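PDB 5FYP: phosphoinositol-specific phospholipase C from Pseudomonas sp., which probably cleaves phosphatidylinositol-type lipids at the glycerol-phosphate bond, using a bound calcium ion in a TIM-barrel-like fold. Local coordinates for residues 28-34 with 80-84; 101-106 with 143-147; 191-195 with 225-229. All blocks are in the same frame, centred on the assembly; numbering follows the deposited sequence. Where two conformers were deposited one is given.

Contact 1 of 3, residues 28-34 with 80-84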
loop_
_atom_site.group_PDB
_atom_site.type_symbol
_atom_site.label_atom_id
_atom_site.label_comp_id
_atom_site.label_asym_id
_atom_site.label_seq_id
_atom_site.Cartn_x
_atom_site.Cartn_y
_atom_site.Cartn_z
ATOM N N CYS A 28 -5.638 5.120 -9.293
ATOM C CA CYS A 28 -5.034 5.458 -10.586
ATOM C C CYS A 28 -5.009 4.386 -11.647
ATOM O O CYS A 28 -4.522 4.632 -12.746
ATOM C CB CYS A 28 -3.644 6.030 -10.433
ATOM S SG CYS A 28 -2.494 5.002 -9.528
ATOM N N TYR A 29 -5.542 3.216 -11.320
ATOM C CA TYR A 29 -5.852 2.200 -12.326
ATOM C C TYR A 29 -7.044 2.568 -13.216
ATOM O O TYR A 29 -7.264 1.942 -14.257
ATOM C CB TYR A 29 -6.146 0.855 -11.612
ATOM C CG TYR A 29 -7.441 0.866 -10.853
ATOM C CD1 TYR A 29 -8.640 0.615 -11.508
ATOM C CD2 TYR A 29 -7.509 1.242 -9.522
ATOM C CE1 TYR A 29 -9.847 0.731 -10.841
ATOM C CE2 TYR A 29 -8.709 1.363 -8.864
ATOM C CZ TYR A 29 -9.885 1.115 -9.548
ATOM O OH TYR A 29 -11.109 1.281 -8.932
ATOM N N GLU A 30 -7.844 3.532 -12.810
ATOM C CA GLU A 30 -8.981 3.950 -13.616
ATOM C C GLU A 30 -8.518 4.782 -14.807
ATOM O O GLU A 30 -7.658 5.664 -14.698
ATOM C CB GLU A 30 -10.013 4.728 -12.812
ATOM C CG GLU A 30 -10.641 3.955 -11.685
ATOM C CD GLU A 30 -11.798 4.694 -11.055
ATOM O OE1 GLU A 30 -12.743 5.006 -11.810
ATOM O OE2 GLU A 30 -11.764 4.961 -9.847
ATOM N N LYS A 31 -9.125 4.482 -15.959
ATOM C CA LYS A 31 -8.757 5.140 -17.209
ATOM C C LYS A 31 -8.852 6.651 -17.119
ATOM O O LYS A 31 -8.112 7.383 -17.773
ATOM C CB LYS A 31 -9.635 4.596 -18.368
ATOM C CG LYS A 31 -9.367 3.143 -18.723
ATOM C CD LYS A 31 -10.335 2.648 -19.790
ATOM C CE LYS A 31 -10.218 1.164 -20.014
ATOM N NZ LYS A 31 -11.077 0.744 -21.138
ATOM N N GLN A 32 -9.804 7.138 -16.330
ATOM C CA GLN A 32 -10.011 8.582 -16.191
ATOM C C GLN A 32 -8.878 9.308 -15.479
ATOM O O GLN A 32 -8.777 10.526 -15.582
ATOM C CB GLN A 32 -11.334 8.867 -15.421
ATOM C CG GLN A 32 -11.361 8.331 -13.969
ATOM C CD GLN A 32 -12.587 8.744 -13.196
ATOM O OE1 GLN A 32 -13.010 9.911 -13.278
ATOM N NE2 GLN A 32 -13.188 7.824 -12.464
ATOM N N TYR A 33 -8.036 8.580 -14.740
ATOM C CA TYR A 33 -6.975 9.225 -13.957
ATOM C C TYR A 33 -5.579 9.089 -14.563
ATOM O O TYR A 33 -4.676 9.828 -14.189
ATOM C CB TYR A 33 -6.954 8.699 -12.503
ATOM C CG TYR A 33 -8.248 8.880 -11.782
ATOM C CD1 TYR A 33 -8.882 10.111 -11.742
ATOM C CD2 TYR A 33 -8.845 7.830 -11.090
ATOM C CE1 TYR A 33 -10.100 10.261 -11.086
ATOM C CE2 TYR A 33 -10.049 7.946 -10.465
ATOM C CZ TYR A 33 -10.678 9.170 -10.449
ATOM O OH TYR A 33 -11.884 9.300 -9.820
ATOM N N ALA A 34 -5.420 8.184 -15.531
ATOM C CA ALA A 34 -4.121 8.000 -16.190
ATOM C C ALA A 34 -4.363 7.210 -17.468
ATOM O O ALA A 34 -5.205 6.308 -17.491
ATOM C CB ALA A 34 -3.109 7.292 -15.295
ATOM N N ASN A 80 -12.769 -6.488 -16.023
ATOM C CA ASN A 80 -11.647 -5.590 -15.868
ATOM C C ASN A 80 -11.995 -4.280 -16.515
ATOM O O ASN A 80 -12.452 -4.229 -17.656
ATOM C CB ASN A 80 -10.394 -6.162 -16.489
ATOM C CG ASN A 80 -9.966 -7.433 -15.810
ATOM O OD1 ASN A 80 -9.818 -7.471 -14.565
ATOM N ND2 ASN A 80 -9.721 -8.492 -16.600
ATOM N N ASP A 81 -11.799 -3.199 -15.777
ATOM C CA ASP A 81 -12.045 -1.840 -16.275
ATOM C C ASP A 81 -10.932 -0.974 -15.716
ATOM O O ASP A 81 -11.005 -0.518 -14.568
ATOM C CB ASP A 81 -13.422 -1.374 -15.871
ATOM C CG ASP A 81 -13.787 -0.032 -16.434
ATOM O OD1 ASP A 81 -12.925 0.646 -17.007
ATOM O OD2 ASP A 81 -14.969 0.338 -16.277
ATOM N N ASN A 82 -9.837 -0.880 -16.465
ATOM C CA ASN A 82 -8.627 -0.266 -15.952
ATOM C C ASN A 82 -7.690 0.058 -17.107
ATOM O O ASN A 82 -7.945 -0.318 -18.248
ATOM C CB ASN A 82 -7.948 -1.184 -14.908
ATOM C CG ASN A 82 -7.440 -2.466 -15.519
ATOM O OD1 ASN A 82 -6.570 -2.452 -16.392
ATOM N ND2 ASN A 82 -8.000 -3.593 -15.091
ATOM N N ASN A 83 -6.599 0.726 -16.758
ATOM C CA ASN A 83 -5.594 1.218 -17.714
ATOM C C ASN A 83 -4.320 0.375 -17.733
ATOM O O ASN A 83 -3.294 0.831 -18.230
ATOM C CB ASN A 83 -5.295 2.684 -17.419
ATOM C CG ASN A 83 -4.799 2.886 -16.016
ATOM O OD1 ASN A 83 -4.355 1.938 -15.374
ATOM N ND2 ASN A 83 -4.808 4.124 -15.562
ATOM N N CYS A 84 -4.376 -0.844 -17.211
ATOM C CA CYS A 84 -3.234 -1.767 -17.275
ATOM C C CYS A 84 -3.110 -2.416 -18.648
ATOM O O CYS A 84 -4.063 -2.486 -19.411
ATOM C CB CYS A 84 -3.372 -2.836 -16.211
ATOM S SG CYS A 84 -3.645 -2.144 -14.556
HETATM O O HOH W 1 -11.379 2.663 -15.791
HETATM O O HOH W 2 -13.778 0.592 -19.782
#
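Asn83 reaches into the turn of residues 28-34 and spends both amide hydrogens on carbonyls there. Its ND2 lies 2.9 Å from Cys28 O and 2.9 Å from Ala34 O, each oxygen close to the amide plane; Ala34 O, however, is met from above its carbonyl plane, 50° out. With CG between backbone N and carbonyl carbon (chi1 58°), the amide folds back beside the residue's own N, which donates to Tyr29 O at 2.9 Å. A leucine in place of Asn83 would probably leave the Cys28 and Ala34 carbonyls without their shared donor and let this turn loosen.

The Tyr29 ring meets the second segment edge-on, CD1 3.9 Å from Asn82 CB, the two side chains crossing at about a right angle. Asn82 is itself held in an Asx turn, OD1 accepting from Cys84 N.

The charged pair is looser. Lys31 runs extended past the Asn82 carbonyl, yet its NZ stops 4.5 Å from Asp81 OD1, beyond a salt bridge. One water joins Lys31 N to that oxygen; another accepts from Lys31 NZ and gives Asp81 OD1 a weak bond.

Tyr29 OH bonds to Asp50, a calcium ligand, and Glu30 makes a weak bond to Asn27, another ligand. Chemically, then, a buried amide fixes the backbone next to the metal site, while hydrated charges face the outside.

Contact 2 of 3, residues 101-106 with 143-147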
loop_
_atom_site.group_PDB
_atom_site.type_symbol
_atom_site.label_atom_id
_atom_site.label_comp_id
_atom_site.label_asym_id
_atom_site.label_seq_id
_atom_site.Cartn_x
_atom_site.Cartn_y
_atom_site.Cartn_z
ATOM N N VAL A 101 3.873 -2.964 -13.045
ATOM C CA VAL A 101 4.762 -2.406 -12.010
ATOM C C VAL A 101 6.101 -3.135 -12.027
ATOM O O VAL A 101 7.159 -2.514 -11.974
ATOM C CB VAL A 101 4.103 -2.451 -10.626
ATOM C CG1 VAL A 101 5.051 -1.907 -9.576
ATOM C CG2 VAL A 101 2.812 -1.654 -10.648
ATOM N N LYS A 102 6.047 -4.451 -12.081
ATOM C CA LYS A 102 7.265 -5.268 -12.092
ATOM C C LYS A 102 8.175 -4.882 -13.274
ATOM O O LYS A 102 9.377 -4.703 -13.135
ATOM C CB LYS A 102 6.866 -6.730 -12.132
ATOM C CG LYS A 102 8.007 -7.704 -11.899
ATOM C CD LYS A 102 8.727 -8.102 -13.139
ATOM C CE LYS A 102 9.720 -9.199 -12.805
ATOM N NZ LYS A 102 10.641 -9.499 -13.914
ATOM N N ASN A 103 7.561 -4.739 -14.444
ATOM C CA ASN A 103 8.301 -4.361 -15.639
ATOM C C ASN A 103 8.902 -2.959 -15.545
ATOM O O ASN A 103 10.040 -2.758 -15.926
ATOM C CB ASN A 103 7.411 -4.475 -16.871
ATOM C CG ASN A 103 7.076 -5.912 -17.228
ATOM O OD1 ASN A 103 7.808 -6.843 -16.897
ATOM N ND2 ASN A 103 5.957 -6.098 -17.896
ATOM N N TRP A 104 8.135 -1.998 -15.025
ATOM C CA TRP A 104 8.676 -0.651 -14.825
ATOM C C TRP A 104 9.875 -0.733 -13.878
ATOM O O TRP A 104 10.930 -0.138 -14.118
ATOM C CB TRP A 104 7.597 0.308 -14.291
ATOM C CG TRP A 104 8.091 1.721 -14.153
ATOM C CD1 TRP A 104 7.902 2.738 -15.048
ATOM C CD2 TRP A 104 8.871 2.268 -13.088
ATOM N NE1 TRP A 104 8.503 3.873 -14.619
ATOM C CE2 TRP A 104 9.124 3.612 -13.422
ATOM C CE3 TRP A 104 9.381 1.756 -11.878
ATOM C CZ2 TRP A 104 9.880 4.448 -12.610
ATOM C CZ3 TRP A 104 10.133 2.590 -11.084
ATOM C CH2 TRP A 104 10.349 3.924 -11.436
ATOM N N SER A 105 9.729 -1.503 -12.805
ATOM C CA SER A 105 10.823 -1.674 -11.830
ATOM C C SER A 105 12.093 -2.233 -12.505
ATOM O O SER A 105 13.189 -1.693 -12.324
ATOM C CB SER A 105 10.380 -2.579 -10.701
ATOM O OG SER A 105 11.462 -2.952 -9.858
ATOM N N ASP A 106 11.941 -3.284 -13.305
ATOM C CA ASP A 106 13.082 -3.844 -14.026
ATOM C C ASP A 106 13.797 -2.816 -14.935
ATOM O O ASP A 106 14.994 -2.850 -15.094
ATOM C CB ASP A 106 12.628 -4.996 -14.910
ATOM C CG ASP A 106 12.364 -6.270 -14.158
ATOM O OD1 ASP A 106 12.774 -6.411 -12.990
ATOM O OD2 ASP A 106 11.761 -7.184 -14.768
ATOM N N VAL A 143 4.846 -12.873 -9.159
ATOM C CA VAL A 143 5.067 -11.706 -10.002
ATOM C C VAL A 143 6.344 -10.962 -9.602
ATOM O O VAL A 143 7.208 -10.708 -10.439
ATOM C CB VAL A 143 3.870 -10.739 -9.946
ATOM C CG1 VAL A 143 4.184 -9.431 -10.662
ATOM C CG2 VAL A 143 2.647 -11.381 -10.570
ATOM N N PHE A 144 6.485 -10.626 -8.324
ATOM C CA PHE A 144 7.546 -9.715 -7.890
ATOM C C PHE A 144 8.840 -10.368 -7.455
ATOM O O PHE A 144 9.868 -9.699 -7.453
ATOM C CB PHE A 144 7.041 -8.802 -6.770
ATOM C CG PHE A 144 5.994 -7.822 -7.238
ATOM C CD1 PHE A 144 6.363 -6.768 -8.054
ATOM C CD2 PHE A 144 4.670 -7.950 -6.881
ATOM C CE1 PHE A 144 5.439 -5.860 -8.521
ATOM C CE2 PHE A 144 3.728 -7.053 -7.345
ATOM C CZ PHE A 144 4.093 -6.006 -8.174
ATOM N N GLN A 145 8.758 -11.645 -7.075
ATOM C CA GLN A 145 9.872 -12.425 -6.632
ATOM C C GLN A 145 10.639 -11.678 -5.546
ATOM O O GLN A 145 10.055 -11.154 -4.587
ATOM C CB GLN A 145 10.711 -12.767 -7.871
ATOM C CG GLN A 145 9.980 -13.583 -8.925
ATOM N N GLY A 146 11.919 -11.465 -5.748
ATOM C CA GLY A 146 12.723 -10.858 -4.729
ATOM C C GLY A 146 12.590 -9.371 -4.582
ATOM O O GLY A 146 13.264 -8.799 -3.741
ATOM N N LYS A 147 11.717 -8.721 -5.371
ATOM C CA LYS A 147 11.545 -7.274 -5.238
ATOM C C LYS A 147 10.833 -6.875 -3.956
ATOM O O LYS A 147 10.925 -5.736 -3.542
ATOM C CB LYS A 147 10.780 -6.692 -6.422
ATOM C CG LYS A 147 11.520 -6.756 -7.737
ATOM C CD LYS A 147 10.650 -6.197 -8.868
ATOM C CE LYS A 147 11.282 -6.342 -10.253
ATOM N NZ LYS A 147 12.510 -5.513 -10.396
#
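Lys102 meets Phe144 and Val143 through the first carbons of its side chain, and here the two segments pack closely. Its CB sits 4.0 Å from CE1 of Phe144 and 4.1 Å from CG1 of Val143, while its CG comes to 3.4 Å from Val143 O. Val101 adds CG1 at the edge of the Phe144 ring, 4.1 Å from CE1, and Val143 CG1 covers one face of the same ring over its centre. Deeper in, Phe144 rests on Leu116 of strand 114-120 and on Val184 and Leu186 of strand 184-189.

These are two outer helices lying side by side over the parallel strands, as in TIM-barrel proteins: helix 94-107 leads into strand 114-120, and helix 133-144 follows that strand and leads on toward 184-189. Gln145 leaves the second helix with positive phi, and the short 3-10 piece beyond it places Lys147 so that its side chain points at helix 94-107.

Lys147 still packs its chain against Lys102 and the buried Ser105; at its tip, by exposed Asp106, the contact turns to charge and solvent. The chain runs straight until a last bend (chi4 -66°) turns NZ to Ser105 OG and Asp106 OD1, 2.8 Å from each of these oxygens. Asp106 OD1 is met on its anti side, 31° out of the carboxylate plane; OD2 offers its syn lone pair to Lys102 NZ at 2.7 Å, reached because the Lys102 chain bends at chi2. One carboxylate thus stands between two lysines, probably offsetting their mutual repulsion. Ser105 also shares a hydrogen bond through OG with His111 NE2.

Contact 3 of 3, residues 191-195 with 225-229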
loop_
_atom_site.group_PDB
_atom_site.type_symbol
_atom_site.label_atom_id
_atom_site.label_comp_id
_atom_site.label_asym_id
_atom_site.label_seq_id
_atom_site.Cartn_x
_atom_site.Cartn_y
_atom_site.Cartn_z
ATOM N N SER A 191 -12.731 -2.373 3.247
ATOM C CA SER A 191 -13.652 -1.603 4.094
ATOM C C SER A 191 -13.797 -2.190 5.497
ATOM O O SER A 191 -14.106 -1.465 6.443
ATOM C CB SER A 191 -15.015 -1.487 3.428
ATOM O OG SER A 191 -15.690 -2.715 3.403
ATOM N N GLU A 192 -13.578 -3.492 5.622
ATOM C CA GLU A 192 -13.753 -4.230 6.892
ATOM C C GLU A 192 -12.411 -4.735 7.387
ATOM O O GLU A 192 -11.775 -5.576 6.736
ATOM C CB GLU A 192 -14.672 -5.422 6.689
ATOM C CG GLU A 192 -16.046 -5.070 6.197
ATOM C CD GLU A 192 -16.811 -6.285 5.717
ATOM O OE1 GLU A 192 -16.636 -7.370 6.259
ATOM O OE2 GLU A 192 -17.643 -6.140 4.828
ATOM N N ASN A 193 -12.016 -4.257 8.563
ATOM C CA ASN A 193 -10.761 -4.738 9.133
ATOM C C ASN A 193 -10.763 -6.246 9.361
ATOM O O ASN A 193 -9.677 -6.846 9.421
ATOM C CB ASN A 193 -10.459 -4.009 10.433
ATOM C CG ASN A 193 -10.100 -2.548 10.239
ATOM O OD1 ASN A 193 -9.735 -2.136 9.141
ATOM N ND2 ASN A 193 -10.172 -1.778 11.306
ATOM N N GLN A 194 -11.931 -6.866 9.507
ATOM C CA GLN A 194 -12.006 -8.310 9.620
ATOM C C GLN A 194 -11.249 -9.025 8.490
ATOM O O GLN A 194 -10.644 -10.063 8.745
ATOM C CB GLN A 194 -13.482 -8.746 9.608
ATOM C CG GLN A 194 -14.277 -8.437 10.849
ATOM C CD GLN A 194 -14.805 -7.016 10.996
ATOM O OE1 GLN A 194 -14.479 -6.060 10.207
ATOM N NE2 GLN A 194 -15.606 -6.833 12.053
ATOM N N LYS A 195 -11.309 -8.499 7.266
ATOM C CA LYS A 195 -10.627 -9.168 6.165
ATOM C C LYS A 195 -9.115 -9.100 6.305
ATOM O O LYS A 195 -8.409 -10.015 5.879
ATOM C CB LYS A 195 -11.075 -8.629 4.800
ATOM C CG LYS A 195 -12.320 -9.286 4.221
ATOM C CD LYS A 195 -13.557 -9.211 5.067
ATOM C CE LYS A 195 -14.766 -9.778 4.328
ATOM N NZ LYS A 195 -15.989 -9.819 5.146
ATOM N N VAL A 225 -7.101 -3.676 17.438
ATOM C CA VAL A 225 -7.676 -2.896 16.349
ATOM C C VAL A 225 -9.142 -3.280 16.177
ATOM O O VAL A 225 -9.504 -4.458 16.274
ATOM C CB VAL A 225 -6.871 -3.183 15.070
ATOM C CG1 VAL A 225 -7.475 -2.513 13.851
ATOM C CG2 VAL A 225 -5.421 -2.759 15.232
ATOM N N SER A 226 -9.993 -2.291 15.910
ATOM C CA SER A 226 -11.401 -2.548 15.676
ATOM C C SER A 226 -11.568 -3.576 14.572
ATOM O O SER A 226 -10.936 -3.488 13.512
ATOM C CB SER A 226 -12.088 -1.263 15.240
ATOM O OG SER A 226 -11.892 -0.249 16.209
ATOM N N GLY A 227 -12.379 -4.599 14.831
ATOM C CA GLY A 227 -12.634 -5.619 13.852
ATOM C C GLY A 227 -11.565 -6.679 13.689
ATOM O O GLY A 227 -11.696 -7.534 12.806
ATOM N N MET A 228 -10.495 -6.637 14.495
ATOM C CA MET A 228 -9.400 -7.605 14.392
ATOM C C MET A 228 -9.160 -8.280 15.719
ATOM O O MET A 228 -9.432 -7.753 16.801
ATOM C CB MET A 228 -8.095 -6.975 13.907
ATOM C CG MET A 228 -8.282 -6.113 12.646
ATOM S SD MET A 228 -6.876 -6.139 11.516
ATOM C CE MET A 228 -5.570 -5.683 12.634
ATOM N N SER A 229 -8.518 -9.437 15.633
ATOM C CA SER A 229 -7.992 -10.066 16.833
ATOM C C SER A 229 -6.771 -9.304 17.366
ATOM O O SER A 229 -6.097 -8.548 16.658
ATOM C CB SER A 229 -7.568 -11.494 16.531
ATOM O OG SER A 229 -6.492 -11.509 15.601
#
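Asn193 and Gly227 bury most of the surface here, with Gln194 adding a smaller share. Asn193 sends ND2 to Ser226 O, a bond of 2.9 Å and 159° at the hydrogen. The acceptor lies almost in the amide plane, whereas the donor is tilted 25° from the plane of the carbonyl it meets. The other end of the amide, OD1, accepts from Val214 N, so both ends are engaged and the flat group has little freedom to flip. Val225 CG1 approaches ND2 of Asn193 to 3.8 Å, their side chains crossing at about a right angle, and Met228 lays CG 3.8 Å from Asn193 CB.

Gly227 is the third residue of a type II beta turn from Val225 to Met228, closed by a bond from Met228 N to Val225 O. Its positive phi suits glycine, and its missing CB would point at Asn193 CB and Gln194 OE1, both too near for comfort. The Gly227 carbonyl faces the helix start: its O receives a CA-H...O contact from Gln194 CA at 3.3 Å. Gln194 bends at chi2 (80°), curling its amide back along the glycine until NE2 is 3.7 Å from Gly227 CA.

The turn follows helix 219-222, where Asp220 accepts from Ser226 N, and Ser229 beyond it caps helix 230-233 by bonding to Ser232 N. Met228 also leans on Leu196 and Ser197, which seats the whole turn against the first turn of helix 193-203, just after strand 184-189.

Along the chain the three contacts follow in series, each closing before the next opens. Contact 1 joins loops near the calcium ion; its centre is 20 Å from that of contact 2 and 28 Å from that of contact 3, and none of them touches another. The disulfide from Cys84 to Cys97 leads from contact 1 into helix 94-107, which carries half of contact 2. Contacts 2 and 3 lie on opposite sides of the chain's centre, 30 Å apart between centres; contact 2 packs on strands 114-120 and 184-189, and contact 3 begins at the helix that follows strand 184-189. The three contacts thus lie at separate points round one calcium-binding, probably TIM-barrel-like domain.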